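Local coordinates for platelet aggregation factor Sm-hPAF (Streptococcus mitis, PDB 4GWI), which binds fucosylated Lewis glycans through its F-type lectin domain, the part present here of a toxin predicted to form pores in cholesterol-containing host membranes, at residues V70-R75 against L136-V141; N82-F87 against V125-K130; A18-T23 against A55-D60. The protein carries 2 engineered substitutions. All coordinates share one frame; numbering follows the deposited sequence.

Contact 1: residues V70-R75 against L136-V141. With CA (calcium ion), chain F; FUC (alpha-L-fucopyranose), chain B.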
loop_
_atom_site.group_PDB
_atom_site.type_symbol
_atom_site.label_atom_id
_atom_site.label_comp_id
_atom_site.label_asym_id
_atom_site.label_seq_id
_atom_site.Cartn_x
_atom_site.Cartn_y
_atom_site.Cartn_z
ATOM N N VAL A 70 -6.536 3.943 4.933
ATOM C CA VAL A 70 -5.214 3.435 4.423
ATOM C C VAL A 70 -4.639 4.605 3.607
ATOM O O VAL A 70 -5.295 5.186 2.783
ATOM C CB VAL A 70 -5.409 2.238 3.476
ATOM C CG1 VAL A 70 -4.034 1.808 2.822
ATOM C CG2 VAL A 70 -5.983 1.046 4.311
ATOM N N LYS A 71 -3.354 4.973 3.919
ATOM C CA LYS A 71 -2.744 6.120 3.208
ATOM C C LYS A 71 -1.538 5.571 2.414
ATOM O O LYS A 71 -0.735 4.875 3.005
ATOM C CB LYS A 71 -2.225 7.141 4.241
ATOM C CG LYS A 71 -1.878 8.432 3.564
ATOM C CD LYS A 71 -1.853 9.560 4.656
ATOM C CE LYS A 71 -1.298 10.800 3.939
ATOM N NZ LYS A 71 -1.000 11.771 5.057
ATOM N N LEU A 72 -1.527 5.846 1.130
ATOM C CA LEU A 72 -0.438 5.342 0.265
ATOM C C LEU A 72 0.443 6.619 0.003
ATOM O O LEU A 72 -0.051 7.667 -0.376
ATOM C CB LEU A 72 -0.950 4.903 -1.105
ATOM C CG LEU A 72 -1.992 3.760 -1.066
ATOM C CD1 LEU A 72 -2.104 3.257 -2.501
ATOM C CD2 LEU A 72 -1.738 2.595 -0.112
ATOM N N TYR A 73 1.737 6.374 0.006
ATOM C CA TYR A 73 2.709 7.433 -0.396
ATOM C C TYR A 73 3.462 6.920 -1.566
ATOM O O TYR A 73 4.080 5.834 -1.502
ATOM C CB TYR A 73 3.678 7.708 0.748
ATOM C CG TYR A 73 3.048 8.275 2.003
ATOM C CD1 TYR A 73 3.238 9.625 2.293
ATOM C CD2 TYR A 73 2.274 7.479 2.879
ATOM C CE1 TYR A 73 2.684 10.143 3.446
ATOM C CE2 TYR A 73 1.696 8.017 4.033
ATOM C CZ TYR A 73 1.926 9.356 4.280
ATOM O OH TYR A 73 1.440 9.890 5.445
ATOM N N ASN A 74 3.387 7.644 -2.681
ATOM C CA ASN A 74 3.959 7.201 -3.943
ATOM C C ASN A 74 5.465 7.420 -4.023
ATOM O O ASN A 74 5.987 8.245 -3.282
ATOM C CB ASN A 74 3.254 7.960 -5.115
ATOM C CG ASN A 74 3.367 7.237 -6.427
ATOM O OD1 ASN A 74 3.963 6.165 -6.565
ATOM N ND2 ASN A 74 2.824 7.900 -7.476
ATOM N N ARG A 75 6.125 6.693 -4.935
ATOM C CA ARG A 75 7.510 7.077 -5.302
ATOM C C ARG A 75 7.491 8.461 -5.938
ATOM O O ARG A 75 6.572 8.777 -6.694
ATOM C CB ARG A 75 7.999 6.035 -6.268
ATOM C CG ARG A 75 9.461 6.314 -6.641
ATOM C CD ARG A 75 9.952 5.234 -7.596
ATOM N NE ARG A 75 11.340 5.574 -8.020
ATOM C CZ ARG A 75 12.082 4.840 -8.866
ATOM N NH1 ARG A 75 11.641 3.663 -9.394
ATOM N NH2 ARG A 75 13.334 5.306 -9.148
ATOM N N LEU A 136 5.412 -2.309 -9.122
ATOM C CA LEU A 136 4.741 -1.558 -8.024
ATOM C C LEU A 136 5.877 -1.063 -7.074
ATOM O O LEU A 136 6.641 -1.856 -6.540
ATOM C CB LEU A 136 3.740 -2.489 -7.320
ATOM C CG LEU A 136 3.099 -1.870 -6.036
ATOM C CD1 LEU A 136 2.325 -0.584 -6.368
ATOM C CD2 LEU A 136 2.181 -3.007 -5.465
ATOM N N SER A 137 5.833 0.257 -6.853
ATOM C CA SER A 137 6.731 0.937 -5.886
ATOM C C SER A 137 5.929 1.812 -4.949
ATOM O O SER A 137 5.243 2.699 -5.426
ATOM C CB SER A 137 7.767 1.811 -6.632
ATOM O OG SER A 137 8.710 0.955 -7.324
ATOM N N LEU A 138 6.084 1.583 -3.659
ATOM C CA LEU A 138 5.390 2.428 -2.678
ATOM C C LEU A 138 6.428 2.965 -1.689
ATOM O O LEU A 138 7.303 2.181 -1.192
ATOM C CB LEU A 138 4.398 1.527 -1.880
ATOM C CG LEU A 138 3.296 1.032 -2.794
ATOM C CD1 LEU A 138 2.670 -0.244 -2.135
ATOM C CD2 LEU A 138 2.218 2.111 -2.903
ATOM N N ALA A 139 6.364 4.288 -1.406
ATOM C CA ALA A 139 7.294 4.735 -0.377
ATOM C C ALA A 139 6.841 4.375 1.033
ATOM O O ALA A 139 7.595 4.199 1.922
ATOM C CB ALA A 139 7.322 6.293 -0.490
ATOM N N GLU A 140 5.507 4.280 1.228
ATOM C CA GLU A 140 4.989 3.899 2.576
ATOM C C GLU A 140 3.487 3.614 2.395
ATOM O O GLU A 140 2.832 4.212 1.540
ATOM C CB GLU A 140 5.146 5.133 3.550
ATOM C CG GLU A 140 5.011 4.668 5.022
ATOM C CD GLU A 140 6.236 3.953 5.622
ATOM O OE1 GLU A 140 7.252 3.641 4.966
ATOM O OE2 GLU A 140 6.135 3.580 6.820
ATOM N N VAL A 141 3.033 2.648 3.227
ATOM C CA VAL A 141 1.560 2.473 3.371
ATOM C C VAL A 141 1.301 2.530 4.879
ATOM O O VAL A 141 1.946 1.813 5.689
ATOM C CB VAL A 141 1.209 1.049 2.859
ATOM C CG1 VAL A 141 -0.291 0.802 3.142
ATOM C CG2 VAL A 141 1.433 0.953 1.345
HETATM CA CA CA F . 9.224 3.791 3.552
HETATM C C1 FUC B . 14.717 4.465 -12.280
HETATM C C2 FUC B . 13.695 3.784 -13.171
HETATM C C3 FUC B . 13.990 2.322 -13.314
HETATM C C4 FUC B . 13.981 1.704 -11.932
HETATM C C5 FUC B . 15.021 2.440 -11.114
HETATM C C6 FUC B . 15.134 1.888 -9.713
HETATM O O2 FUC B . 13.717 4.400 -14.448
HETATM O O3 FUC B . 13.026 1.753 -14.104
HETATM O O4 FUC B . 12.693 1.835 -11.392
HETATM O O5 FUC B . 14.736 3.807 -11.042
HETATM O O HOH W 1 4.945 3.937 -7.821
HETATM O O HOH W 2 9.043 2.476 -9.643
#

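Contact 2: residues N82-F87 against V125-K130. With FUC (alpha-L-fucopyranose), chain B.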
loop_
_atom_site.group_PDB
_atom_site.type_symbol
_atom_site.label_atom_id
_atom_site.label_comp_id
_atom_site.label_asym_id
_atom_site.label_seq_id
_atom_site.Cartn_x
_atom_site.Cartn_y
_atom_site.Cartn_z
ATOM N N ASN A 82 3.750 7.760 -12.256
ATOM C CA ASN A 82 2.580 7.209 -12.913
ATOM C C ASN A 82 2.464 5.728 -12.947
ATOM O O ASN A 82 1.437 5.237 -13.350
ATOM C CB ASN A 82 2.405 7.817 -14.349
ATOM C CG ASN A 82 3.508 7.369 -15.340
ATOM O OD1 ASN A 82 3.249 7.271 -16.541
ATOM N ND2 ASN A 82 4.737 7.108 -14.850
ATOM N N ARG A 83 3.487 4.982 -12.489
ATOM C CA ARG A 83 3.349 3.554 -12.394
ATOM C C ARG A 83 2.284 3.179 -11.350
ATOM O O ARG A 83 1.700 2.066 -11.442
ATOM C CB ARG A 83 4.689 2.898 -11.997
ATOM C CG ARG A 83 5.755 2.962 -13.116
ATOM C CD ARG A 83 7.121 2.629 -12.543
ATOM N NE ARG A 83 8.060 2.671 -13.709
ATOM C CZ ARG A 83 9.388 2.453 -13.601
ATOM N NH1 ARG A 83 9.997 2.150 -12.402
ATOM N NH2 ARG A 83 10.120 2.504 -14.752
ATOM N N LEU A 84 2.067 4.056 -10.391
ATOM C CA LEU A 84 0.997 3.803 -9.416
ATOM C C LEU A 84 -0.321 4.418 -9.987
ATOM O O LEU A 84 -0.723 5.563 -9.671
ATOM C CB LEU A 84 1.331 4.368 -8.015
ATOM C CG LEU A 84 0.254 4.064 -6.955
ATOM C CD1 LEU A 84 0.173 2.533 -6.718
ATOM C CD2 LEU A 84 0.737 4.696 -5.653
ATOM N N SER A 85 -0.901 3.632 -10.858
ATOM C CA SER A 85 -2.144 4.029 -11.567
ATOM C C SER A 85 -2.855 2.742 -11.893
ATOM O O SER A 85 -2.264 1.658 -11.995
ATOM C CB SER A 85 -1.793 4.914 -12.806
ATOM O OG SER A 85 -1.135 4.072 -13.684
ATOM N N ASN A 86 -4.193 2.850 -12.063
ATOM C CA ASN A 86 -5.063 1.735 -12.345
ATOM C C ASN A 86 -4.819 0.568 -11.395
ATOM O O ASN A 86 -4.318 -0.487 -11.763
ATOM C CB ASN A 86 -4.861 1.300 -13.801
ATOM C CG ASN A 86 -5.927 0.296 -14.269
ATOM O OD1 ASN A 86 -6.919 0.041 -13.640
ATOM N ND2 ASN A 86 -5.639 -0.356 -15.393
ATOM N N PHE A 87 -5.195 0.822 -10.157
ATOM C CA PHE A 87 -4.910 -0.141 -9.116
ATOM C C PHE A 87 -6.053 -0.234 -8.135
ATOM O O PHE A 87 -6.890 0.677 -8.019
ATOM C CB PHE A 87 -3.603 0.222 -8.326
ATOM C CG PHE A 87 -3.658 1.537 -7.595
ATOM C CD1 PHE A 87 -3.377 2.738 -8.224
ATOM C CD2 PHE A 87 -4.059 1.574 -6.242
ATOM C CE1 PHE A 87 -3.450 3.965 -7.578
ATOM C CE2 PHE A 87 -4.124 2.771 -5.613
ATOM C CZ PHE A 87 -3.781 3.952 -6.195
ATOM N N VAL A 125 -3.880 -5.791 4.244
ATOM C CA VAL A 125 -4.129 -4.652 3.372
ATOM C C VAL A 125 -3.287 -4.893 2.124
ATOM O O VAL A 125 -2.029 -5.148 2.294
ATOM C CB VAL A 125 -3.733 -3.326 4.052
ATOM C CG1 VAL A 125 -3.935 -2.165 3.035
ATOM C CG2 VAL A 125 -4.561 -3.128 5.322
ATOM N N LYS A 126 -3.878 -4.849 0.947
ATOM C CA LYS A 126 -3.106 -5.187 -0.258
ATOM C C LYS A 126 -3.284 -4.050 -1.266
ATOM O O LYS A 126 -4.364 -3.466 -1.362
ATOM C CB LYS A 126 -3.671 -6.526 -0.753
ATOM C CG LYS A 126 -2.971 -7.117 -1.880
ATOM C CD LYS A 126 -3.536 -8.596 -1.983
ATOM C CE LYS A 126 -2.675 -9.158 -3.094
ATOM N NZ LYS A 126 -3.526 -10.207 -3.690
ATOM N N VAL A 127 -2.218 -3.768 -2.037
ATOM C CA VAL A 127 -2.289 -2.813 -3.163
ATOM C C VAL A 127 -2.026 -3.718 -4.361
ATOM O O VAL A 127 -1.016 -4.398 -4.424
ATOM C CB VAL A 127 -1.237 -1.674 -3.052
ATOM C CG1 VAL A 127 -1.282 -0.774 -4.318
ATOM C CG2 VAL A 127 -1.467 -0.915 -1.736
ATOM N N GLU A 128 -2.917 -3.627 -5.359
ATOM C CA GLU A 128 -2.794 -4.548 -6.568
ATOM C C GLU A 128 -2.840 -3.664 -7.804
ATOM O O GLU A 128 -3.848 -2.995 -8.060
ATOM C CB GLU A 128 -4.033 -5.456 -6.657
ATOM C CG GLU A 128 -4.090 -6.454 -5.554
ATOM C CD GLU A 128 -5.306 -7.427 -5.636
ATOM O OE1 GLU A 128 -6.239 -7.159 -6.413
ATOM O OE2 GLU A 128 -5.288 -8.425 -4.865
ATOM N N LEU A 129 -1.766 -3.719 -8.602
ATOM C CA LEU A 129 -1.819 -3.046 -9.918
ATOM C C LEU A 129 -2.635 -3.895 -10.883
ATOM O O LEU A 129 -2.612 -5.089 -10.768
ATOM C CB LEU A 129 -0.443 -2.809 -10.522
ATOM C CG LEU A 129 0.471 -1.852 -9.770
ATOM C CD1 LEU A 129 1.773 -1.623 -10.560
ATOM C CD2 LEU A 129 -0.220 -0.546 -9.382
ATOM N N LYS A 130 -3.346 -3.191 -11.800
ATOM C CA LYS A 130 -4.163 -3.947 -12.782
ATOM C C LYS A 130 -3.549 -3.848 -14.172
ATOM O O LYS A 130 -4.157 -4.313 -15.157
ATOM C CB LYS A 130 -5.595 -3.428 -12.779
ATOM C CG LYS A 130 -6.225 -3.921 -11.441
ATOM C CD LYS A 130 -7.497 -3.143 -11.143
ATOM C CE LYS A 130 -8.439 -3.062 -12.331
ATOM N NZ LYS A 130 -9.282 -4.291 -12.458
HETATM C C1 FUC B . 14.717 4.465 -12.280
HETATM C C2 FUC B . 13.695 3.784 -13.171
HETATM C C3 FUC B . 13.990 2.322 -13.314
HETATM C C4 FUC B . 13.981 1.704 -11.932
HETATM C C5 FUC B . 15.021 2.440 -11.114
HETATM C C6 FUC B . 15.134 1.888 -9.713
HETATM O O2 FUC B . 13.717 4.400 -14.448
HETATM O O3 FUC B . 13.026 1.753 -14.104
HETATM O O4 FUC B . 12.693 1.835 -11.392
HETATM O O5 FUC B . 14.736 3.807 -11.042
#

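Contact 3: residues A18-T23 against A55-D60. With MG (magnesium ion), chain E.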
loop_
_atom_site.group_PDB
_atom_site.type_symbol
_atom_site.label_atom_id
_atom_site.label_comp_id
_atom_site.label_asym_id
_atom_site.label_seq_id
_atom_site.Cartn_x
_atom_site.Cartn_y
_atom_site.Cartn_z
ATOM N N ALA A 18 5.428 -7.718 5.811
ATOM C CA ALA A 18 4.985 -7.242 4.462
ATOM C C ALA A 18 5.584 -8.192 3.495
ATOM O O ALA A 18 6.658 -8.827 3.662
ATOM C CB ALA A 18 5.413 -5.765 4.176
ATOM N N SER A 19 4.902 -8.242 2.362
ATOM C CA SER A 19 5.369 -9.136 1.249
ATOM C C SER A 19 4.871 -8.516 -0.063
ATOM O O SER A 19 4.054 -7.616 -0.097
ATOM C CB SER A 19 4.859 -10.590 1.356
ATOM O OG SER A 19 3.462 -10.608 1.331
ATOM N N GLN A 20 5.428 -9.016 -1.176
ATOM C CA GLN A 20 4.985 -8.472 -2.461
ATOM C C GLN A 20 5.254 -9.571 -3.545
ATOM O O GLN A 20 5.917 -10.608 -3.286
ATOM C CB GLN A 20 5.720 -7.101 -2.746
ATOM C CG GLN A 20 7.256 -7.300 -2.832
ATOM C CD GLN A 20 7.984 -5.987 -2.837
ATOM O OE1 GLN A 20 7.391 -4.927 -2.653
ATOM N NE2 GLN A 20 9.333 -6.053 -3.010
ATOM N N SER A 21 4.699 -9.295 -4.696
ATOM C CA SER A 21 4.746 -10.313 -5.792
ATOM C C SER A 21 6.123 -10.681 -6.271
ATOM O O SER A 21 6.304 -11.869 -6.632
ATOM C CB SER A 21 3.819 -9.771 -6.951
ATOM O OG SER A 21 4.235 -8.508 -7.387
ATOM N N SER A 22 7.097 -9.801 -6.272
ATOM C CA SER A 22 8.444 -10.120 -6.539
ATOM C C SER A 22 9.237 -8.883 -6.049
ATOM O O SER A 22 8.615 -7.837 -5.751
ATOM C CB SER A 22 8.660 -10.228 -8.100
ATOM O OG SER A 22 8.177 -9.065 -8.808
ATOM N N THR A 23 10.575 -8.997 -6.074
ATOM C CA THR A 23 11.423 -7.882 -5.640
ATOM C C THR A 23 12.487 -7.592 -6.658
ATOM O O THR A 23 13.095 -8.577 -7.133
ATOM C CB THR A 23 12.072 -8.259 -4.251
ATOM O OG1 THR A 23 10.976 -8.526 -3.308
ATOM C CG2 THR A 23 12.946 -7.108 -3.738
ATOM N N ALA A 55 1.226 -6.692 -10.548
ATOM C CA ALA A 55 2.138 -6.671 -9.341
ATOM C C ALA A 55 1.271 -6.298 -8.104
ATOM O O ALA A 55 0.271 -5.566 -8.206
ATOM C CB ALA A 55 3.165 -5.581 -9.583
ATOM N N TRP A 56 1.740 -6.778 -6.957
ATOM C CA TRP A 56 0.994 -6.440 -5.743
ATOM C C TRP A 56 1.967 -6.368 -4.532
ATOM O O TRP A 56 3.069 -6.896 -4.576
ATOM C CB TRP A 56 -0.193 -7.453 -5.467
ATOM C CG TRP A 56 0.280 -8.902 -5.323
ATOM C CD1 TRP A 56 0.334 -9.884 -6.355
ATOM C CD2 TRP A 56 0.943 -9.522 -4.186
ATOM N NE1 TRP A 56 0.860 -11.069 -5.859
ATOM C CE2 TRP A 56 1.254 -10.916 -4.566
ATOM C CE3 TRP A 56 1.180 -9.129 -2.846
ATOM C CZ2 TRP A 56 1.944 -11.800 -3.691
ATOM C CZ3 TRP A 56 1.842 -10.010 -1.987
ATOM C CH2 TRP A 56 2.225 -11.333 -2.403
ATOM N N TRP A 57 1.450 -5.737 -3.475
ATOM C CA TRP A 57 2.193 -5.628 -2.188
ATOM C C TRP A 57 1.154 -5.813 -1.102
ATOM O O TRP A 57 -0.034 -5.429 -1.276
ATOM C CB TRP A 57 2.764 -4.188 -2.180
ATOM C CG TRP A 57 3.399 -3.874 -0.836
ATOM C CD1 TRP A 57 4.802 -3.987 -0.500
ATOM C CD2 TRP A 57 2.738 -3.367 0.345
ATOM N NE1 TRP A 57 4.980 -3.601 0.859
ATOM C CE2 TRP A 57 3.787 -3.219 1.356
ATOM C CE3 TRP A 57 1.400 -3.022 0.651
ATOM C CZ2 TRP A 57 3.495 -2.818 2.653
ATOM C CZ3 TRP A 57 1.103 -2.604 1.951
ATOM C CH2 TRP A 57 2.162 -2.438 2.907
ATOM N N GLN A 58 1.530 -6.401 0.049
ATOM C CA GLN A 58 0.563 -6.666 1.117
ATOM C C GLN A 58 1.233 -6.466 2.467
ATOM O O GLN A 58 2.446 -6.758 2.616
ATOM C CB GLN A 58 0.141 -8.135 0.993
ATOM C CG GLN A 58 -0.856 -8.545 2.093
ATOM C CD GLN A 58 -1.237 -9.982 1.787
ATOM O OE1 GLN A 58 -0.562 -10.910 2.248
ATOM N NE2 GLN A 58 -2.227 -10.103 0.945
ATOM N N VAL A 59 0.457 -5.968 3.451
ATOM C CA VAL A 59 0.941 -6.033 4.843
ATOM C C VAL A 59 -0.067 -6.897 5.641
ATOM O O VAL A 59 -1.300 -6.829 5.452
ATOM C CB VAL A 59 1.057 -4.621 5.419
ATOM C CG1 VAL A 59 -0.266 -3.805 5.271
ATOM C CG2 VAL A 59 1.603 -4.686 6.920
ATOM N N ASP A 60 0.519 -7.701 6.538
ATOM C CA ASP A 60 -0.271 -8.535 7.536
ATOM C C ASP A 60 -0.306 -7.738 8.797
ATOM O O ASP A 60 0.765 -7.567 9.487
ATOM C CB ASP A 60 0.438 -9.862 7.682
ATOM C CG ASP A 60 -0.271 -10.776 8.630
ATOM O OD1 ASP A 60 -1.235 -10.346 9.230
ATOM O OD2 ASP A 60 0.282 -11.893 8.776
HETATM MG MG MG E . 1.509 -13.427 7.832
HETATM O O HOH W 3 2.157 -10.512 4.107
HETATM O O HOH W 4 -0.255 -14.760 7.459
HETATM O O HOH W 5 1.505 -12.854 6.062
HETATM O O HOH W 6 2.724 -15.135 7.327
#

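Contact 1: residues V70-R75 against L136-V141
Tyr-73 meets two consecutive residues of 136-141, Ala-139 and Glu-140, and the backbone bonds show how. Its N donates to Glu-140 O at 2.9 Å, while its carbonyl O accepts Ala-139 N at 2.8 Å, the donor tilted 25° from the carbonyl plane, and also a weak bond from Glu-140 N. This is a classic beta bulge in an antiparallel pairing. Setting CG anti to the carbonyl carbon (chi1 -64°) brings the Tyr-73 ring beside Glu-140: CD2 lies 3.8 Å from Glu-140 CB, and Glu-140 O sits at the ring edge, in its plane. The hydroxyl is directed elsewhere, to Glu-142.

At the bulge, Ala-139 O and Glu-140 OE1, from adjacent residues, both bind the calcium ion, OE1 at 2.4 Å. The Glu-140 chain bends at chi2 to bring its carboxylate there, and OE2 is hydrogen-bonded to Gly-35. Arg-31, Asp-34, Asn-36 and Ser-45 complete the site, which ties their loop to this strand.

On the other face, Leu-72 and Val-141 lie side by side, CD2 of the leucine 3.9 Å from CG2 of the valine; Val-70 CG1 also touches Val-141 CG1. Trp-57, Val-125 and Val-127 of the other sheet pack against this apolar layer.

Beyond the bulge, water bridges Asn-74 OD1 and Ser-137 O, the amide's other end being held by Ala-81, and a second water links Ser-137 OG, itself hydrogen-bonded to Thr-47, to Arg-75 NH1. Arg-75 is extended; its NH2 donates to fucose O5 at 2.8 Å, nearly straight (170°), and NH1 to fucose O4 at 2.9 Å. A salt bridge from NE to Asp-77 helps fix the guanidinium's rotation. A calcium-bound beta sandwich carrying an arginine to its fucose pocket is characteristic of the F-type lectin fold.

Contact 2: residues N82-F87 against V125-K130
Leu-129 CD2 presses against Phe-87 CB at 3.6 Å, and Leu-84 CD1 approaches the same methyl at 4.1 Å, the two leucine side chains crossing at about a right angle. This apolar centre belongs to the core of the F-type lectin beta sandwich, where the loop entering strand 87-92 meets the end of strand 124-129. Phe-87 CG stands between its backbone N and carbonyl carbon (chi1 62°), which turns the ring back over its own loop: Leu-84 CD1 lies 3.8 Å above the ring plane, over its centre. Val-127 CG1 reaches Phe-87 CD2 obliquely at 4.1 Å, and Leu-72 of the facing sheet continues the layer.

The backbone begins its antiparallel course here, with Phe-87 and Leu-129 as a non-hydrogen-bonded pair. Next to it, Lys-130 N donates to Asn-86 O at 2.9 Å. The Asn-86 and Lys-130 side chains cross at about a right angle, Asn-86 OD1 lying near CB and CE of the lysine.

Leu-84 is the centre of an inverse gamma turn, and Ser-85 OG, by donating to Asn-82 O at 2.8 Å, helps hold the loop's shape. From this loop Arg-83 extends away from strand 124-129 to the fucose: its NH1 donates to fucose O4 at 2.9 Å, and its NH2 to fucose O3 at 3.1 Å, with O3 in the guanidinium plane.

Contact 3: residues A18-T23 against A55-D60
Trp-56, Ser-21 and Ser-19 carry much of this contact. The Trp-56 indole lies across the edge strand, with Ser-21 CB over one face, 3.5 Å from the centroid of the five-membered ring and 16° off its normal: a CH-pi contact. With CG between backbone N and carbonyl carbon (chi1 58°), the indole folds over the backbone from Gln-20 to Ser-21, and its rim meets Ser-19 OG in the ring plane, 3.7 Å from Trp-56 CZ3.

Ser-21 also grips the Trp-56 backbone twice. Its N donates to Trp-56 O at 2.9 Å, and its OG accepts from Trp-56 N at 3.1 Å along a nearly straight N-H...O line. The same hydroxyl is hydrogen-bonded to Glu-52, so the serine ties the strand's end to the loop preceding 55-60. A pair of bonds between Ser-19 and Gln-58 continues the ladder, Ser-19 N to Gln-58 O at 2.9 Å and Gln-58 N to Ser-19 O at 2.8 Å.

On the opposite face, Ala-18 CB rests 3.8 Å from Trp-57 CZ2, while Gln-20 OE1 comes to the edge of that indole in its plane, the amide held by bonds from NE2 to Gly-27 O and Thr-23 OG1.

At the far end, Asp-60 OD2 binds the magnesium ion at 2.2 Å, together with waters and Gln-17. The strands run antiparallel at 162°, with 17-20 at the border of the five-stranded sheet. Strand 56-61 is flanked on its other side by 124-129; Trp-57 reaches inward to Leu-138 of the second sheet, and Lys-126 makes a cation-pi contact with Trp-56.

Contacts 2 and 3 share one sheet, in which strands 56-61 and 124-129 are neighbours: Val-127 N lies 2.8 Å from Trp-57 O and Leu-129 N 2.8 Å from Ala-55 O, both probable hydrogen bonds. Contact 1 belongs to the facing sheet and packs on both, with Leu-72 CD1 3.7 Å from Phe-87 CE2 and Val-141 CB 3.6 Å from Trp-57 CH2. Contacts 1 and 2, their centres about 10 Å apart, converge on one fucose, of which His-48 is a further partner. There Arg-75 NH1 and Arg-83 NH1 stand 3.7 Å apart, like charges side by side at the sugar. Contact 3 is more remote; the Gln-20 side chain is about 12 Å from a bound fucose.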